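Local atomic coordinates of butyrophilin subfamily 1 member A1 (Bos taurus, PDB entry 4HH8), a protein that may take part in the secretion of milk-fat droplets and inhibit T-cell proliferation, and is represented here by its extracellular immunoglobulin domains. Residues A[46-51]-A[60-65]; A[79-84]-A[95-100]; A[39-44]-A[88-93]; A[51-56]-A[106-111]. The protein carries 1 engineered substitution. All blocks are in the same frame, centred on the assembly; numbering follows the deposited sequence.

Interaction 1: residues A[46-51]-A[60-65]. Unlike the reference sequence in segment 60-65: L62 (reference Val).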
loop_
_atom_site.group_PDB
_atom_site.type_symbol
_atom_site.label_atom_id
_atom_site.label_comp_id
_atom_site.label_asym_id
_atom_site.label_seq_id
_atom_site.Cartn_x
_atom_site.Cartn_y
_atom_site.Cartn_z
ATOM N N GLY A 46 18.730 -10.891 22.522
ATOM C CA GLY A 46 18.312 -12.000 23.412
ATOM C C GLY A 46 16.888 -11.932 23.920
ATOM O O GLY A 46 16.431 -12.831 24.627
HETATM N N MSE A 47 16.178 -10.861 23.573
HETATM C CA MSE A 47 14.798 -10.681 23.991
HETATM C C MSE A 47 13.888 -11.472 23.075
HETATM O O MSE A 47 14.269 -11.811 21.976
HETATM C CB MSE A 47 14.410 -9.205 23.891
HETATM C CG MSE A 47 14.979 -8.358 24.993
HETATM SE SE MSE A 47 14.091 -6.613 25.035
HETATM C CE MSE A 47 12.413 -7.009 25.890
ATOM N N GLU A 48 12.681 -11.749 23.520
ATOM C CA GLU A 48 11.690 -12.237 22.597
ATOM C C GLU A 48 11.153 -11.052 21.811
ATOM O O GLU A 48 10.600 -10.116 22.398
ATOM C CB GLU A 48 10.541 -12.975 23.309
ATOM C CG GLU A 48 9.379 -13.359 22.362
ATOM C CD GLU A 48 8.178 -13.978 23.090
ATOM O OE1 GLU A 48 8.402 -14.777 24.017
ATOM O OE2 GLU A 48 7.009 -13.671 22.731
ATOM N N LEU A 49 11.342 -11.123 20.494
ATOM C CA LEU A 49 10.846 -10.157 19.505
ATOM C C LEU A 49 9.748 -10.826 18.686
ATOM O O LEU A 49 10.037 -11.787 17.990
ATOM C CB LEU A 49 11.976 -9.729 18.562
ATOM C CG LEU A 49 13.273 -9.246 19.246
ATOM C CD1 LEU A 49 14.383 -9.022 18.253
ATOM C CD2 LEU A 49 13.082 -7.991 20.124
ATOM N N ARG A 50 8.513 -10.340 18.770
ATOM C CA ARG A 50 7.393 -10.947 18.053
ATOM C C ARG A 50 6.649 -9.900 17.233
ATOM O O ARG A 50 6.194 -8.901 17.785
ATOM C CB ARG A 50 6.406 -11.587 19.034
ATOM C CG ARG A 50 5.222 -12.281 18.356
ATOM C CD ARG A 50 4.123 -12.743 19.349
ATOM N NE ARG A 50 4.652 -13.782 20.227
ATOM C CZ ARG A 50 4.512 -15.095 20.051
ATOM N NH1 ARG A 50 3.827 -15.591 19.019
ATOM N NH2 ARG A 50 5.079 -15.923 20.923
ATOM N N TRP A 51 6.524 -10.101 15.935
ATOM C CA TRP A 51 5.599 -9.272 15.160
ATOM C C TRP A 51 4.388 -10.124 14.828
ATOM O O TRP A 51 4.521 -11.306 14.496
ATOM C CB TRP A 51 6.258 -8.770 13.878
ATOM C CG TRP A 51 7.009 -7.498 14.002
ATOM C CD1 TRP A 51 6.643 -6.301 13.508
ATOM C CD2 TRP A 51 8.280 -7.304 14.628
ATOM N NE1 TRP A 51 7.602 -5.362 13.776
ATOM C CE2 TRP A 51 8.619 -5.954 14.464
ATOM C CE3 TRP A 51 9.195 -8.165 15.248
ATOM C CZ2 TRP A 51 9.808 -5.407 14.946
ATOM C CZ3 TRP A 51 10.387 -7.631 15.733
ATOM C CH2 TRP A 51 10.678 -6.248 15.576
ATOM N N VAL A 60 3.807 -13.169 12.559
ATOM C CA VAL A 60 4.473 -12.775 11.327
ATOM C C VAL A 60 5.966 -13.136 11.426
ATOM O O VAL A 60 6.561 -13.640 10.467
ATOM C CB VAL A 60 4.286 -11.240 11.086
ATOM C CG1 VAL A 60 5.155 -10.735 9.922
ATOM C CG2 VAL A 60 2.848 -10.945 10.836
ATOM N N PHE A 61 6.563 -12.839 12.582
ATOM C CA PHE A 61 7.984 -13.063 12.826
ATOM C C PHE A 61 8.201 -13.270 14.333
ATOM O O PHE A 61 7.584 -12.590 15.186
ATOM C CB PHE A 61 8.875 -11.937 12.280
ATOM C CG PHE A 61 10.330 -12.125 12.617
ATOM C CD1 PHE A 61 11.157 -12.889 11.801
ATOM C CD2 PHE A 61 10.848 -11.623 13.793
ATOM C CE1 PHE A 61 12.492 -13.110 12.146
ATOM C CE2 PHE A 61 12.173 -11.866 14.147
ATOM C CZ PHE A 61 12.998 -12.605 13.323
ATOM N N LEU A 62 9.010 -14.270 14.657
ATOM C CA LEU A 62 9.307 -14.579 16.044
ATOM C C LEU A 62 10.783 -14.942 16.222
ATOM O O LEU A 62 11.308 -15.851 15.563
ATOM C CB LEU A 62 8.371 -15.657 16.602
ATOM C CG LEU A 62 8.544 -15.958 18.094
ATOM C CD1 LEU A 62 8.397 -14.704 18.983
ATOM C CD2 LEU A 62 7.617 -17.116 18.602
ATOM N N SER A 63 11.462 -14.167 17.058
ATOM C CA SER A 63 12.801 -14.518 17.523
ATOM C C SER A 63 12.730 -14.771 19.016
ATOM O O SER A 63 12.107 -13.990 19.744
ATOM C CB SER A 63 13.764 -13.380 17.273
ATOM O OG SER A 63 15.085 -13.797 17.521
ATOM N N ARG A 64 13.324 -15.864 19.472
ATOM C CA ARG A 64 13.621 -16.062 20.909
ATOM C C ARG A 64 15.061 -16.490 21.089
ATOM O O ARG A 64 15.608 -17.221 20.268
ATOM C CB ARG A 64 12.740 -17.130 21.536
ATOM C CG ARG A 64 11.378 -16.650 21.975
ATOM C CD ARG A 64 10.779 -17.639 23.007
ATOM N NE ARG A 64 9.338 -17.792 22.786
ATOM C CZ ARG A 64 8.792 -18.711 21.989
ATOM N NH1 ARG A 64 9.556 -19.585 21.346
ATOM N NH2 ARG A 64 7.473 -18.754 21.839
ATOM N N GLU A 65 15.684 -16.025 22.163
ATOM C CA GLU A 65 17.057 -16.422 22.473
ATOM C C GLU A 65 17.947 -16.292 21.239
ATOM O O GLU A 65 18.696 -17.217 20.892
ATOM C CB GLU A 65 17.099 -17.860 23.030
ATOM C CG GLU A 65 17.468 -17.954 24.517
ATOM C CD GLU A 65 16.248 -18.039 25.433
ATOM O OE1 GLU A 65 15.562 -19.100 25.436
ATOM O OE2 GLU A 65 15.984 -17.049 26.163
#

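Interaction 2: residues A[79-84]-A[95-100]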
loop_
_atom_site.group_PDB
_atom_site.type_symbol
_atom_site.label_atom_id
_atom_site.label_comp_id
_atom_site.label_asym_id
_atom_site.label_seq_id
_atom_site.Cartn_x
_atom_site.Cartn_y
_atom_site.Cartn_z
ATOM N N GLY A 79 9.805 -17.730 5.419
ATOM C CA GLY A 79 10.666 -17.660 4.250
ATOM C C GLY A 79 10.679 -16.305 3.535
ATOM O O GLY A 79 11.460 -16.121 2.605
ATOM N N ARG A 80 9.837 -15.354 3.961
ATOM C CA ARG A 80 9.898 -13.986 3.396
ATOM C C ARG A 80 10.103 -12.914 4.483
ATOM O O ARG A 80 10.050 -11.723 4.198
ATOM C CB ARG A 80 8.658 -13.695 2.519
ATOM C CG ARG A 80 7.312 -14.046 3.155
ATOM C CD ARG A 80 6.097 -14.019 2.160
ATOM N NE ARG A 80 5.907 -12.688 1.623
ATOM C CZ ARG A 80 4.900 -11.864 1.900
ATOM N NH1 ARG A 80 3.856 -12.225 2.656
ATOM N NH2 ARG A 80 4.925 -10.668 1.340
ATOM N N VAL A 81 10.339 -13.349 5.723
ATOM C CA VAL A 81 10.558 -12.438 6.857
ATOM C C VAL A 81 11.935 -12.636 7.476
ATOM O O VAL A 81 12.467 -13.747 7.486
ATOM C CB VAL A 81 9.492 -12.596 7.978
ATOM C CG1 VAL A 81 8.109 -12.247 7.467
ATOM C CG2 VAL A 81 9.500 -14.020 8.557
ATOM N N SER A 82 12.512 -11.551 7.983
ATOM C CA SER A 82 13.824 -11.570 8.630
ATOM C C SER A 82 13.992 -10.350 9.510
ATOM O O SER A 82 13.391 -9.316 9.269
ATOM C CB SER A 82 14.989 -11.666 7.614
ATOM O OG SER A 82 15.068 -10.521 6.777
ATOM N N LEU A 83 14.857 -10.477 10.510
ATOM C CA LEU A 83 15.070 -9.457 11.498
ATOM C C LEU A 83 16.115 -8.533 10.961
ATOM O O LEU A 83 17.160 -8.990 10.503
ATOM C CB LEU A 83 15.600 -10.099 12.783
ATOM C CG LEU A 83 15.723 -9.195 14.005
ATOM C CD1 LEU A 83 14.371 -8.555 14.351
ATOM C CD2 LEU A 83 16.296 -10.014 15.144
ATOM N N VAL A 84 15.816 -7.238 10.978
ATOM C CA VAL A 84 16.836 -6.210 10.768
ATOM C C VAL A 84 17.370 -5.805 12.159
ATOM O O VAL A 84 16.598 -5.441 13.058
ATOM C CB VAL A 84 16.294 -5.003 10.003
ATOM C CG1 VAL A 84 17.414 -3.933 9.796
ATOM C CG2 VAL A 84 15.703 -5.446 8.665
ATOM N N VAL A 95 11.392 -5.863 11.237
ATOM C CA VAL A 95 11.151 -7.087 10.497
ATOM C C VAL A 95 11.072 -6.640 9.064
ATOM O O VAL A 95 10.316 -5.712 8.763
ATOM C CB VAL A 95 9.844 -7.794 10.934
ATOM C CG1 VAL A 95 9.433 -8.890 9.934
ATOM C CG2 VAL A 95 10.077 -8.458 12.257
ATOM N N ARG A 96 11.904 -7.247 8.212
ATOM C CA ARG A 96 11.851 -7.071 6.785
ATOM C C ARG A 96 10.869 -8.090 6.180
ATOM O O ARG A 96 11.014 -9.305 6.393
ATOM C CB ARG A 96 13.235 -7.224 6.162
ATOM C CG ARG A 96 13.260 -6.782 4.677
ATOM C CD ARG A 96 14.674 -6.708 4.059
ATOM N NE ARG A 96 15.378 -7.982 4.115
ATOM C CZ ARG A 96 15.942 -8.615 3.076
ATOM N NH1 ARG A 96 15.901 -8.097 1.844
ATOM N NH2 ARG A 96 16.569 -9.782 3.272
ATOM N N ILE A 97 9.844 -7.589 5.489
ATOM C CA ILE A 97 8.946 -8.452 4.752
ATOM C C ILE A 97 9.256 -8.314 3.276
ATOM O O ILE A 97 9.179 -7.225 2.726
ATOM C CB ILE A 97 7.466 -8.140 5.005
ATOM C CG1 ILE A 97 7.203 -8.056 6.506
ATOM C CG2 ILE A 97 6.567 -9.250 4.356
ATOM C CD1 ILE A 97 5.786 -7.666 6.845
ATOM N N GLN A 98 9.638 -9.420 2.648
ATOM C CA GLN A 98 10.015 -9.400 1.240
ATOM C C GLN A 98 8.827 -9.582 0.352
ATOM O O GLN A 98 7.840 -10.230 0.747
ATOM C CB GLN A 98 11.015 -10.507 0.932
ATOM C CG GLN A 98 12.343 -10.277 1.612
ATOM C CD GLN A 98 13.346 -11.361 1.287
ATOM O OE1 GLN A 98 12.983 -12.529 1.058
ATOM N NE2 GLN A 98 14.623 -10.983 1.261
ATOM N N GLU A 99 8.927 -9.000 -0.847
ATOM C CA GLU A 99 7.915 -9.155 -1.873
ATOM C C GLU A 99 6.519 -8.830 -1.350
ATOM O O GLU A 99 5.613 -9.702 -1.310
ATOM C CB GLU A 99 8.004 -10.548 -2.506
ATOM C CG GLU A 99 8.756 -10.492 -3.856
ATOM C CD GLU A 99 9.945 -11.463 -3.933
ATOM O OE1 GLU A 99 9.704 -12.684 -4.114
ATOM O OE2 GLU A 99 11.121 -11.007 -3.832
ATOM N N VAL A 100 6.354 -7.562 -0.944
ATOM C CA VAL A 100 5.090 -7.100 -0.366
ATOM C C VAL A 100 3.932 -7.303 -1.339
ATOM O O VAL A 100 4.075 -7.045 -2.525
ATOM C CB VAL A 100 5.206 -5.634 0.092
ATOM C CG1 VAL A 100 3.831 -4.959 0.164
ATOM C CG2 VAL A 100 5.923 -5.595 1.419
HETATM O O HOH W 1 13.097 -10.748 4.911
#

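Interaction 3: residues A[39-44]-A[88-93]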
loop_
_atom_site.group_PDB
_atom_site.type_symbol
_atom_site.label_atom_id
_atom_site.label_comp_id
_atom_site.label_asym_id
_atom_site.label_seq_id
_atom_site.Cartn_x
_atom_site.Cartn_y
_atom_site.Cartn_z
ATOM N N SER A 39 12.432 2.112 24.452
ATOM C CA SER A 39 12.715 3.332 25.223
ATOM C C SER A 39 12.863 2.915 26.682
ATOM O O SER A 39 11.937 2.344 27.259
ATOM C CB SER A 39 11.586 4.363 25.139
ATOM O OG SER A 39 12.065 5.658 25.510
ATOM N N PRO A 40 14.022 3.169 27.284
ATOM C CA PRO A 40 15.239 3.819 26.781
ATOM C C PRO A 40 15.978 2.971 25.763
ATOM O O PRO A 40 15.651 1.793 25.573
ATOM C CB PRO A 40 16.097 3.948 28.037
ATOM C CG PRO A 40 15.599 2.815 28.896
ATOM C CD PRO A 40 14.154 2.765 28.694
ATOM N N ASN A 41 16.998 3.555 25.144
ATOM C CA ASN A 41 17.721 2.886 24.075
ATOM C C ASN A 41 18.711 1.824 24.575
ATOM O O ASN A 41 19.919 1.892 24.330
ATOM C CB ASN A 41 18.382 3.920 23.167
ATOM C CG ASN A 41 19.241 4.895 23.928
ATOM O OD1 ASN A 41 18.982 5.209 25.102
ATOM N ND2 ASN A 41 20.291 5.363 23.279
ATOM N N VAL A 42 18.175 0.823 25.262
ATOM C CA VAL A 42 18.993 -0.278 25.760
ATOM C C VAL A 42 19.011 -1.456 24.776
ATOM O O VAL A 42 18.144 -1.556 23.933
ATOM C CB VAL A 42 18.536 -0.719 27.191
ATOM C CG1 VAL A 42 18.880 0.380 28.205
ATOM C CG2 VAL A 42 17.031 -1.064 27.245
ATOM N N SER A 43 20.007 -2.331 24.878
ATOM C CA SER A 43 20.092 -3.498 23.994
ATOM C C SER A 43 18.848 -4.366 24.012
ATOM O O SER A 43 18.301 -4.642 25.061
ATOM C CB SER A 43 21.260 -4.400 24.341
ATOM O OG SER A 43 21.235 -5.522 23.458
ATOM N N ALA A 44 18.410 -4.781 22.836
ATOM C CA ALA A 44 17.317 -5.744 22.727
ATOM C C ALA A 44 17.826 -7.185 22.415
ATOM O O ALA A 44 16.995 -8.081 22.261
ATOM C CB ALA A 44 16.262 -5.282 21.678
ATOM N N ILE A 88 20.408 -3.335 16.932
ATOM C CA ILE A 88 19.777 -4.047 18.043
ATOM C C ILE A 88 20.400 -3.721 19.401
ATOM O O ILE A 88 19.700 -3.693 20.437
ATOM C CB ILE A 88 19.732 -5.585 17.781
ATOM C CG1 ILE A 88 18.765 -6.280 18.748
ATOM C CG2 ILE A 88 21.192 -6.206 17.727
ATOM C CD1 ILE A 88 18.635 -7.807 18.460
ATOM N N ALA A 89 21.692 -3.449 19.408
ATOM C CA ALA A 89 22.376 -3.142 20.652
ATOM C C ALA A 89 21.913 -1.836 21.280
ATOM O O ALA A 89 22.183 -1.578 22.460
ATOM C CB ALA A 89 23.889 -3.118 20.470
ATOM N N GLU A 90 21.220 -1.011 20.516
ATOM C CA GLU A 90 20.597 0.164 21.121
ATOM C C GLU A 90 19.077 0.059 21.141
ATOM O O GLU A 90 18.377 1.041 21.457
ATOM C CB GLU A 90 21.087 1.464 20.478
ATOM C CG GLU A 90 20.546 1.752 19.087
ATOM C CD GLU A 90 21.076 3.081 18.542
ATOM O OE1 GLU A 90 20.633 4.140 19.052
ATOM O OE2 GLU A 90 21.939 3.061 17.617
ATOM N N GLY A 91 18.560 -1.130 20.827
ATOM C CA GLY A 91 17.150 -1.405 21.056
ATOM C C GLY A 91 16.269 -1.205 19.840
ATOM O O GLY A 91 15.064 -1.335 19.924
ATOM N N SER A 92 16.889 -0.933 18.703
ATOM C CA SER A 92 16.190 -0.640 17.464
ATOM C C SER A 92 16.332 -1.773 16.447
ATOM O O SER A 92 17.449 -2.158 16.089
ATOM C CB SER A 92 16.729 0.668 16.880
ATOM O OG SER A 92 15.868 1.132 15.855
ATOM N N VAL A 93 15.188 -2.335 16.037
ATOM C CA VAL A 93 15.146 -3.481 15.119
ATOM C C VAL A 93 13.983 -3.315 14.160
ATOM O O VAL A 93 13.195 -2.398 14.299
ATOM C CB VAL A 93 14.963 -4.853 15.856
ATOM C CG1 VAL A 93 16.043 -5.065 16.845
ATOM C CG2 VAL A 93 13.626 -4.944 16.535
#

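Interaction 4: residues A[51-56]-A[106-111]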
loop_
_atom_site.group_PDB
_atom_site.type_symbol
_atom_site.label_atom_id
_atom_site.label_comp_id
_atom_site.label_asym_id
_atom_site.label_seq_id
_atom_site.Cartn_x
_atom_site.Cartn_y
_atom_site.Cartn_z
ATOM N N TRP A 51 6.524 -10.101 15.935
ATOM C CA TRP A 51 5.599 -9.272 15.160
ATOM C C TRP A 51 4.388 -10.124 14.828
ATOM O O TRP A 51 4.521 -11.306 14.496
ATOM C CB TRP A 51 6.258 -8.770 13.878
ATOM C CG TRP A 51 7.009 -7.498 14.002
ATOM C CD1 TRP A 51 6.643 -6.301 13.508
ATOM C CD2 TRP A 51 8.280 -7.304 14.628
ATOM N NE1 TRP A 51 7.602 -5.362 13.776
ATOM C CE2 TRP A 51 8.619 -5.954 14.464
ATOM C CE3 TRP A 51 9.195 -8.165 15.248
ATOM C CZ2 TRP A 51 9.808 -5.407 14.946
ATOM C CZ3 TRP A 51 10.387 -7.631 15.733
ATOM C CH2 TRP A 51 10.678 -6.248 15.576
ATOM N N PHE A 52 3.195 -9.552 14.952
ATOM C CA PHE A 52 1.986 -10.302 14.647
ATOM C C PHE A 52 0.904 -9.378 14.122
ATOM O O PHE A 52 1.021 -8.142 14.195
ATOM C CB PHE A 52 1.513 -11.122 15.863
ATOM C CG PHE A 52 1.075 -10.291 17.055
ATOM C CD1 PHE A 52 -0.271 -9.984 17.245
ATOM C CD2 PHE A 52 2.003 -9.848 17.995
ATOM C CE1 PHE A 52 -0.698 -9.246 18.325
ATOM C CE2 PHE A 52 1.599 -9.116 19.099
ATOM C CZ PHE A 52 0.226 -8.817 19.274
ATOM N N ARG A 53 -0.156 -9.977 13.598
ATOM C CA ARG A 53 -1.251 -9.199 13.070
ATOM C C ARG A 53 -2.456 -9.308 13.988
ATOM O O ARG A 53 -2.570 -8.571 14.969
ATOM C CB ARG A 53 -1.533 -9.616 11.637
ATOM C CG ARG A 53 -0.491 -9.027 10.697
ATOM C CD ARG A 53 -0.700 -9.365 9.281
ATOM N NE ARG A 53 -1.650 -8.480 8.631
ATOM C CZ ARG A 53 -1.911 -8.527 7.329
ATOM N NH1 ARG A 53 -1.301 -9.421 6.570
ATOM N NH2 ARG A 53 -2.800 -7.716 6.783
ATOM N N GLU A 54 -3.322 -10.268 13.719
ATOM C CA GLU A 54 -4.543 -10.395 14.493
ATOM C C GLU A 54 -4.342 -11.319 15.704
ATOM O O GLU A 54 -4.714 -10.948 16.816
ATOM C CB GLU A 54 -5.721 -10.778 13.578
ATOM C CG GLU A 54 -6.393 -9.529 12.925
ATOM C CD GLU A 54 -6.566 -9.629 11.394
ATOM O OE1 GLU A 54 -7.223 -10.593 10.911
ATOM O OE2 GLU A 54 -6.051 -8.732 10.667
ATOM N N LYS A 55 -3.729 -12.490 15.512
ATOM C CA LYS A 55 -3.420 -13.376 16.644
ATOM C C LYS A 55 -1.934 -13.278 17.031
ATOM O O LYS A 55 -1.073 -13.230 16.148
ATOM C CB LYS A 55 -3.758 -14.829 16.290
ATOM C CG LYS A 55 -5.264 -15.163 16.227
ATOM C CD LYS A 55 -5.501 -16.658 15.884
ATOM C CE LYS A 55 -6.963 -16.915 15.444
ATOM N NZ LYS A 55 -7.594 -18.058 16.192
ATOM N N VAL A 56 -1.640 -13.269 18.339
ATOM C CA VAL A 56 -0.248 -13.332 18.839
ATOM C C VAL A 56 0.513 -14.522 18.258
ATOM O O VAL A 56 1.716 -14.432 17.979
ATOM C CB VAL A 56 -0.137 -13.379 20.403
ATOM C CG1 VAL A 56 -0.884 -12.220 21.053
ATOM C CG2 VAL A 56 -0.618 -14.714 20.954
ATOM N N GLY A 106 -2.055 -3.364 6.377
ATOM C CA GLY A 106 -2.785 -3.373 7.637
ATOM C C GLY A 106 -1.933 -3.073 8.856
ATOM O O GLY A 106 -0.796 -2.601 8.757
ATOM N N GLU A 107 -2.490 -3.393 10.008
ATOM C CA GLU A 107 -1.903 -3.082 11.312
ATOM C C GLU A 107 -1.058 -4.256 11.773
ATOM O O GLU A 107 -1.486 -5.419 11.710
ATOM C CB GLU A 107 -3.036 -2.846 12.328
ATOM C CG GLU A 107 -2.558 -2.429 13.719
ATOM C CD GLU A 107 -3.686 -2.445 14.777
ATOM O OE1 GLU A 107 -4.313 -1.369 14.971
ATOM O OE2 GLU A 107 -3.953 -3.536 15.384
ATOM N N TYR A 108 0.132 -3.960 12.263
ATOM C CA TYR A 108 0.980 -4.986 12.856
ATOM C C TYR A 108 1.250 -4.565 14.271
ATOM O O TYR A 108 1.209 -3.369 14.579
ATOM C CB TYR A 108 2.310 -5.088 12.102
ATOM C CG TYR A 108 2.170 -5.665 10.731
ATOM C CD1 TYR A 108 2.584 -6.989 10.462
ATOM C CD2 TYR A 108 1.601 -4.923 9.690
ATOM C CE1 TYR A 108 2.462 -7.538 9.188
ATOM C CE2 TYR A 108 1.445 -5.473 8.403
ATOM C CZ TYR A 108 1.894 -6.767 8.158
ATOM O OH TYR A 108 1.761 -7.320 6.903
ATOM N N ARG A 109 1.541 -5.530 15.131
ATOM C CA ARG A 109 1.968 -5.219 16.472
ATOM C C ARG A 109 3.364 -5.783 16.728
ATOM O O ARG A 109 3.659 -6.918 16.364
ATOM C CB ARG A 109 0.945 -5.743 17.488
ATOM C CG ARG A 109 -0.428 -5.047 17.388
ATOM C CD ARG A 109 -1.192 -5.226 18.700
ATOM N NE ARG A 109 -2.526 -4.608 18.729
ATOM C CZ ARG A 109 -2.813 -3.421 19.267
ATOM N NH1 ARG A 109 -1.860 -2.675 19.818
ATOM N NH2 ARG A 109 -4.069 -2.971 19.248
ATOM N N CYS A 110 4.219 -4.986 17.357
ATOM C CA CYS A 110 5.565 -5.454 17.722
ATOM C C CYS A 110 5.677 -5.610 19.216
ATOM O O CYS A 110 5.511 -4.641 19.964
ATOM C CB CYS A 110 6.639 -4.500 17.240
ATOM S SG CYS A 110 6.391 -2.790 17.839
ATOM N N PHE A 111 6.016 -6.825 19.632
ATOM C CA PHE A 111 6.063 -7.203 21.026
ATOM C C PHE A 111 7.502 -7.589 21.401
ATOM O O PHE A 111 8.133 -8.387 20.707
ATOM C CB PHE A 111 5.102 -8.377 21.175
ATOM C CG PHE A 111 5.034 -8.970 22.542
ATOM C CD1 PHE A 111 4.186 -8.424 23.513
ATOM C CD2 PHE A 111 5.734 -10.135 22.839
ATOM C CE1 PHE A 111 4.087 -9.005 24.772
ATOM C CE2 PHE A 111 5.653 -10.727 24.086
ATOM C CZ PHE A 111 4.822 -10.164 25.062
#

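Interaction 1: residues A[46-51]-A[60-65]
Backbone pairing of L49 with S63 and W51 with F61 joins strands C (48-52) and C' (61-64) of the V-type immunoglobulin domain into a hairpin whose strands run antiparallel, 175° between their N-to-C directions. S63 N donates to L49 O at 2.9 Å. W51 N reaches F61 O at 2.8 Å. At the V60 end lies a classic beta bulge: V60 and F61 both face W51, and W51 O accepts F61 N at 3.2 Å and, weakly, V60 N.

The polar side-chain contacts centre on E48. Its OE1 meets R64 NE at 3.4 Å in a weakly hydrogen-bonded salt bridge, the carboxylate and guanidinium planes being nearly perpendicular (89°). Its OE2 lies at the edge of the R50 guanidinium, in plane, 3.4 Å from R50 NE in a second weakly hydrogen-bonded salt bridge. Each arginine has a further partner: R50 NH1 bonds to V56 O, and R64 NH1 pairs with E72.

Carbon packing occupies both faces. L62, substituted for valine, directs CD2 over one face of the R50 guanidinium, 3.6 Å from R50 NH2, while its CD1 is 3.7 Å from R50 CB. On the face carrying L49 and S63, W51 CE3 meets F61 CD2 at 4.1 Å. F61 has CG anti to the backbone N (chi1 176°), which carries the ring obliquely across W51, where V95 and L83 of the facing sheet also touch it.

The hairpin thus separates a largely apolar inner face from an outer one where E48 is shared by two arginines and E72 probably offsets part of R64's charge.

Interaction 2: residues A[79-84]-A[95-100]
V95, at the start of the second segment, offers CG1 to V81 CB at 4.2 Å, an apolar contact on the face turned to the sandwich core, where F61 and W51 also meet V95. R96 follows, paired with S82: R96 N donates to S82 O at 2.8 Å and R96 O accepts from S82 N. A water bridges the same pair, donating to R96 O and lying 2.7 Å from S82 OG. The R96 chain is bent at chi3 (59°), and its guanidinium edge passes S82 OG before NH1 pairs with D31. These two strands, D (81-85) and E (92-97), form the D-E hairpin of the V-set sheet, their N-to-C directions 144° apart over the short segments.

I97 faces inward again, but its CG2 lies over one face of the R80 guanidinium, 3.7 Å from R80 NH2. Q98 then grips R80 at both ends: Q98 N donates to R80 O at 2.8 Å, and Q98 O receives R80 NH2 at 3.0 Å, with R80 NE adding a weak bond. E99 contributes its carbonyl, 2.9 Å from R80 NH2 in another weak bond. R80 NH2 also forms a salt bridge with D104, the Arg-Asp pair familiar from V-set domains. A leucine in place of R80 would probably leave D104 without its mate and the carbonyls of Q98 and E99 without these donors. V100 brings its CA to the guanidinium edge, 4.0 Å from R80 NH2.

Interaction 3: residues A[39-44]-A[88-93]
A44, tucked against I88, joins the B-C loop, which corresponds to CDR1 of antibody variable domains, to the turn between strands D and E. A44 has the largest area buried here, 60 Å². Its CB points toward the turn and meets I88 CG1 at 4.0 Å; the CG1 branch, anti to the backbone N (chi1 -165°), is the one that makes this contact. A glycine in place of I88 would probably open a gap beside the A44 methyl. F112 and L38 also touch A44.

E90 and N41 make up the outer part. N41 CB approaches E90 O at 3.3 Å, while E90 CB lies 4.0 Å from N41 O, so this end meets through backbone and CB atoms. N41, experimentally a site of N-linked glycosylation though no glycan is present in this structure, is the centre of an inverse gamma turn in which V42 N bonds to P40 O.

Between these two regions G91 passes close to the loop, its CA 3.0 Å from V42 O; a CB there would clash with that oxygen. The carbonyl of I88 is doubly held, A44 N at 2.9 Å and G91 N at 2.8 Å reaching I88 O from opposite faces of its plane.

Interaction 4: residues A[51-56]-A[106-111]
F52 and R109 exchange the two backbone hydrogen bonds, R109 N to F52 O at 2.8 Å and F52 N to R109 O at 3.0 Å, fastening strand C to strand F (106-114). R53 NH2 bonds to S103 O, and Y108 OH to D104 O four residues back, as in the tyrosine corner of Greek-key immunoglobulin domains.

Around these bonds, packing proceeds face by face. R109 CB sits over the F52 ring, 3.6 Å from F52 CZ in a CH-pi contact, while V56 CA lies over the opposite face; chi1 of 65° sets F52 CG between the backbone N and the carbonyl carbon. R53 is laid over the Y108 ring: its CG comes within 3.6 Å of Y108 CE1, and its guanidinium stays roughly parallel to the ring, 21° apart. On the inner face, C110 CB rests over the five-membered ring of W51, 3.7 Å from W51 NE1. C110 SG, oblique to that ring, forms the disulfide with C36.

Disulfide and tryptophan pin the Ig core beside the tyrosine corner, which R53 covers; across the sheet, R109 and F52 pack together, and the long, weak charge pairs of R109 with E107 and E120 probably add little.

In the fold
All four contacts belong to the N-terminal V-type domain. Interactions 1 and 4, with centres about 12 Å apart, share W51 and lie in one sheet, because strand 48-52 has 61-64 as one neighbour and 106-114 as another; the hydrogen bond from R50 NH1 to V56 O, 2.6 Å, also links the two. Interactions 2 and 3 both use strand 92-97 of the facing sheet, centres about 20 Å apart. The sheets meet where F61 CD2 packs 3.6 Å from V95 CG2, joining interactions 1 and 2, and W51 CH2 lies 3.4 Å from V93 CG2, linking interaction 3 to 1 and 4. D104 ties R80 of interaction 2 to Y108 of interaction 4.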